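Local coordinates for AHL synthase (Burkholderia glumae, PDB 3P2F), which probably makes the N-acyl-homoserine lactone signals of quorum sensing from S-adenosyl-L-methionine and a fatty acyl group delivered on acyl carrier protein, at residues G141-S146 / V173-D178. The protein carries 3 engineered substitutions. Sequence-based numbering, arbitrary orientation.
Sequences GVTFCS and VACWID
With OG1 swung beside its own backbone N and trans to the carbonyl carbon (chi1 -52°), T143 lays its hydroxyl against CB of C175, 3.5 Å from OG1, and donates a hydrogen bond back along its own strand, OG1 to G141 O, at 3.1 Å. That carbonyl is gripped twice: C175 N comes in on one face of its plane at 2.9 Å, and T143 OG1 on the opposite face, well above the plane rather than on a lone pair. G141 N returns a bond to C175 O, and two residues further along, T143 N bonds to V173 O and V173 N to T143 O, each at 2.8 Å. Between these hydrogen-bonded pairs sits the non-hydrogen-bonded pair V142 and A174, whose CA atoms approach to 4.5 Å. This is the antiparallel junction of strands 138-144 and 170-178 in the mixed sheet of the acetyltransferase-like autoinducer synthase fold. T143, V173 and C175 point to one face, where F151 of helix 145-154 packs on T143; V142 and A174 point to the other, against L86 and L87. Just past the strand's end, as helix 145-154 begins, SG of C145 touches CG1 of V173 at 4.0 Å.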
ATOM      1  N   GLY A 141      -6.860   2.646  -2.220  1.00 17.84           N
ATOM      2  CA  GLY A 141      -6.879   1.553  -1.270  1.00 16.86           C
ATOM      3  C   GLY A 141      -7.630   1.907  -0.006  1.00 18.54           C
ATOM      4  O   GLY A 141      -7.787   3.091   0.323  1.00 17.07           O
ATOM      5  N   VAL A 142      -8.120   0.882   0.687  1.00 17.36           N
ATOM      6  CA  VAL A 142      -8.832   1.087   1.939  1.00 16.22           C
ATOM      7  C   VAL A 142      -7.753   1.522   2.908  1.00 17.42           C
ATOM      8  O   VAL A 142      -6.740   0.843   3.065  1.00 16.13           O
ATOM      9  CB  VAL A 142      -9.481  -0.212   2.451  1.00 16.81           C
ATOM     10  CG1 VAL A 142     -10.123   0.028   3.811  1.00 12.99           C
ATOM     11  CG2 VAL A 142     -10.519  -0.698   1.448  1.00 17.52           C
ATOM     12  N   THR A 143      -7.969   2.658   3.553  1.00 19.38           N
ATOM     13  CA  THR A 143      -6.982   3.194   4.465  1.00 20.86           C
ATOM     14  C   THR A 143      -7.547   3.534   5.830  1.00 22.51           C
ATOM     15  O   THR A 143      -8.663   4.037   5.951  1.00 22.50           O
ATOM     16  CB  THR A 143      -6.360   4.472   3.879  1.00 22.63           C
ATOM     17  OG1 THR A 143      -5.897   4.204   2.549  1.00 25.12           O
ATOM     18  CG2 THR A 143      -5.200   4.956   4.741  1.00 21.44           C
ATOM     19  N   PHE A 144      -6.771   3.242   6.864  1.00 24.22           N
ATOM     20  CA  PHE A 144      -7.185   3.571   8.213  1.00 24.60           C
ATOM     21  C   PHE A 144      -7.128   5.090   8.232  1.00 24.47           C
ATOM     22  O   PHE A 144      -6.216   5.681   7.647  1.00 23.83           O
ATOM     23  CB  PHE A 144      -6.198   2.979   9.223  1.00 25.12           C
ATOM     24  CG  PHE A 144      -6.290   1.475   9.357  1.00 28.35           C
ATOM     25  CD1 PHE A 144      -7.103   0.728   8.504  1.00 28.39           C
ATOM     26  CD2 PHE A 144      -5.579   0.811  10.352  1.00 29.02           C
ATOM     27  CE1 PHE A 144      -7.210  -0.660   8.643  1.00 28.43           C
ATOM     28  CE2 PHE A 144      -5.679  -0.577  10.497  1.00 30.35           C
ATOM     29  CZ  PHE A 144      -6.498  -1.311   9.640  1.00 28.00           C
ATOM     30  N   CYS A 145      -8.108   5.726   8.867  1.00 23.85           N
ATOM     31  CA  CYS A 145      -8.117   7.176   8.927  1.00 24.31           C
ATOM     32  C   CYS A 145      -6.901   7.681   9.690  1.00 23.78           C
ATOM     33  O   CYS A 145      -6.471   8.816   9.501  1.00 25.66           O
ATOM     34  CB  CYS A 145      -9.421   7.682   9.562  1.00 25.79           C
ATOM     35  SG  CYS A 145     -10.856   7.662   8.414  1.00 28.57           S
ATOM     36  N   SER A 146      -6.334   6.834  10.547  1.00 22.00           N
ATOM     37  CA  SER A 146      -5.146   7.226  11.297  1.00 20.81           C
ATOM     38  C   SER A 146      -3.970   7.277  10.324  1.00 19.26           C
ATOM     39  O   SER A 146      -3.075   8.122  10.450  1.00 17.59           O
ATOM     40  CB  SER A 146      -4.858   6.224  12.422  1.00 21.43           C
ATOM     41  OG  SER A 146      -4.701   4.911  11.912  1.00 24.03           O
ATOM     42  N   VAL A 173     -11.382   4.468   5.329  1.00 17.10           N
ATOM     43  CA  VAL A 173     -11.950   5.186   4.192  1.00 16.71           C
ATOM     44  C   VAL A 173     -11.232   4.809   2.904  1.00 17.13           C
ATOM     45  O   VAL A 173     -10.032   4.505   2.912  1.00 16.85           O
ATOM     46  CB  VAL A 173     -11.859   6.728   4.392  1.00 16.92           C
ATOM     47  CG1 VAL A 173     -10.406   7.177   4.441  1.00 17.41           C
ATOM     48  CG2 VAL A 173     -12.588   7.443   3.270  1.00 20.32           C
ATOM     49  N   ALA A 174     -11.975   4.777   1.803  1.00 16.78           N
ATOM     50  CA  ALA A 174     -11.363   4.478   0.521  1.00 16.85           C
ATOM     51  C   ALA A 174     -10.569   5.749   0.254  1.00 18.35           C
ATOM     52  O   ALA A 174     -11.116   6.856   0.285  1.00 18.56           O
ATOM     53  CB  ALA A 174     -12.426   4.266  -0.546  1.00 18.94           C
ATOM     54  N   CYS A 175      -9.275   5.598   0.008  1.00 18.29           N
ATOM     55  CA  CYS A 175      -8.432   6.753  -0.205  1.00 18.48           C
ATOM     56  C   CYS A 175      -7.608   6.707  -1.480  1.00 18.89           C
ATOM     57  O   CYS A 175      -7.133   5.655  -1.910  1.00 19.45           O
ATOM     58  CB  CYS A 175      -7.519   6.926   1.012  1.00 19.43           C
ATOM     59  SG  CYS A 175      -6.321   8.271   0.909  1.00 24.78           S
ATOM     60  N   TRP A 176      -7.465   7.876  -2.092  1.00 20.98           N
ATOM     61  CA  TRP A 176      -6.685   8.030  -3.308  1.00 20.01           C
ATOM     62  C   TRP A 176      -5.408   8.765  -2.965  1.00 18.61           C
ATOM     63  O   TRP A 176      -5.345   9.495  -1.979  1.00 19.28           O
ATOM     64  CB  TRP A 176      -7.434   8.875  -4.340  1.00 20.36           C
ATOM     65  CG  TRP A 176      -8.003   8.107  -5.480  1.00 24.20           C
ATOM     66  CD1 TRP A 176      -7.349   7.212  -6.287  1.00 25.54           C
ATOM     67  CD2 TRP A 176      -9.332   8.198  -5.978  1.00 23.76           C
ATOM     68  NE1 TRP A 176      -8.194   6.743  -7.260  1.00 24.13           N
ATOM     69  CE2 TRP A 176      -9.421   7.333  -7.094  1.00 26.55           C
ATOM     70  CE3 TRP A 176     -10.459   8.928  -5.595  1.00 20.55           C
ATOM     71  CZ2 TRP A 176     -10.592   7.178  -7.828  1.00 25.33           C
ATOM     72  CZ3 TRP A 176     -11.621   8.777  -6.321  1.00 29.16           C
ATOM     73  CH2 TRP A 176     -11.680   7.907  -7.429  1.00 29.48           C
ATOM     74  N   ILE A 177      -4.398   8.554  -3.793  1.00 16.73           N
ATOM     75  CA  ILE A 177      -3.126   9.233  -3.678  1.00 16.94           C
ATOM     76  C   ILE A 177      -2.754   9.533  -5.124  1.00 17.82           C
ATOM     77  O   ILE A 177      -2.578   8.609  -5.925  1.00 15.20           O
ATOM     78  CB  ILE A 177      -2.022   8.350  -3.072  1.00 17.31           C
ATOM     79  CG1 ILE A 177      -2.260   8.147  -1.576  1.00 15.26           C
ATOM     80  CG2 ILE A 177      -0.658   9.012  -3.285  1.00 17.32           C
ATOM     81  CD1 ILE A 177      -1.251   7.203  -0.942  1.00 17.56           C
ATOM     82  N   ASP A 178      -2.677  10.814  -5.476  1.00 17.53           N
ATOM     83  CA  ASP A 178      -2.301  11.172  -6.839  1.00 17.66           C
ATOM     84  C   ASP A 178      -0.788  11.174  -6.938  1.00 17.65           C
ATOM     85  O   ASP A 178      -0.097  11.701  -6.068  1.00 15.72           O
ATOM     86  CB  ASP A 178      -2.830  12.557  -7.223  1.00 17.75           C
ATOM     87  CG  ASP A 178      -4.329  12.564  -7.483  1.00 22.43           C
ATOM     88  OD1 ASP A 178      -4.964  11.490  -7.355  1.00 21.94           O
ATOM     89  OD2 ASP A 178      -4.870  13.644  -7.818  1.00 21.47           O
TER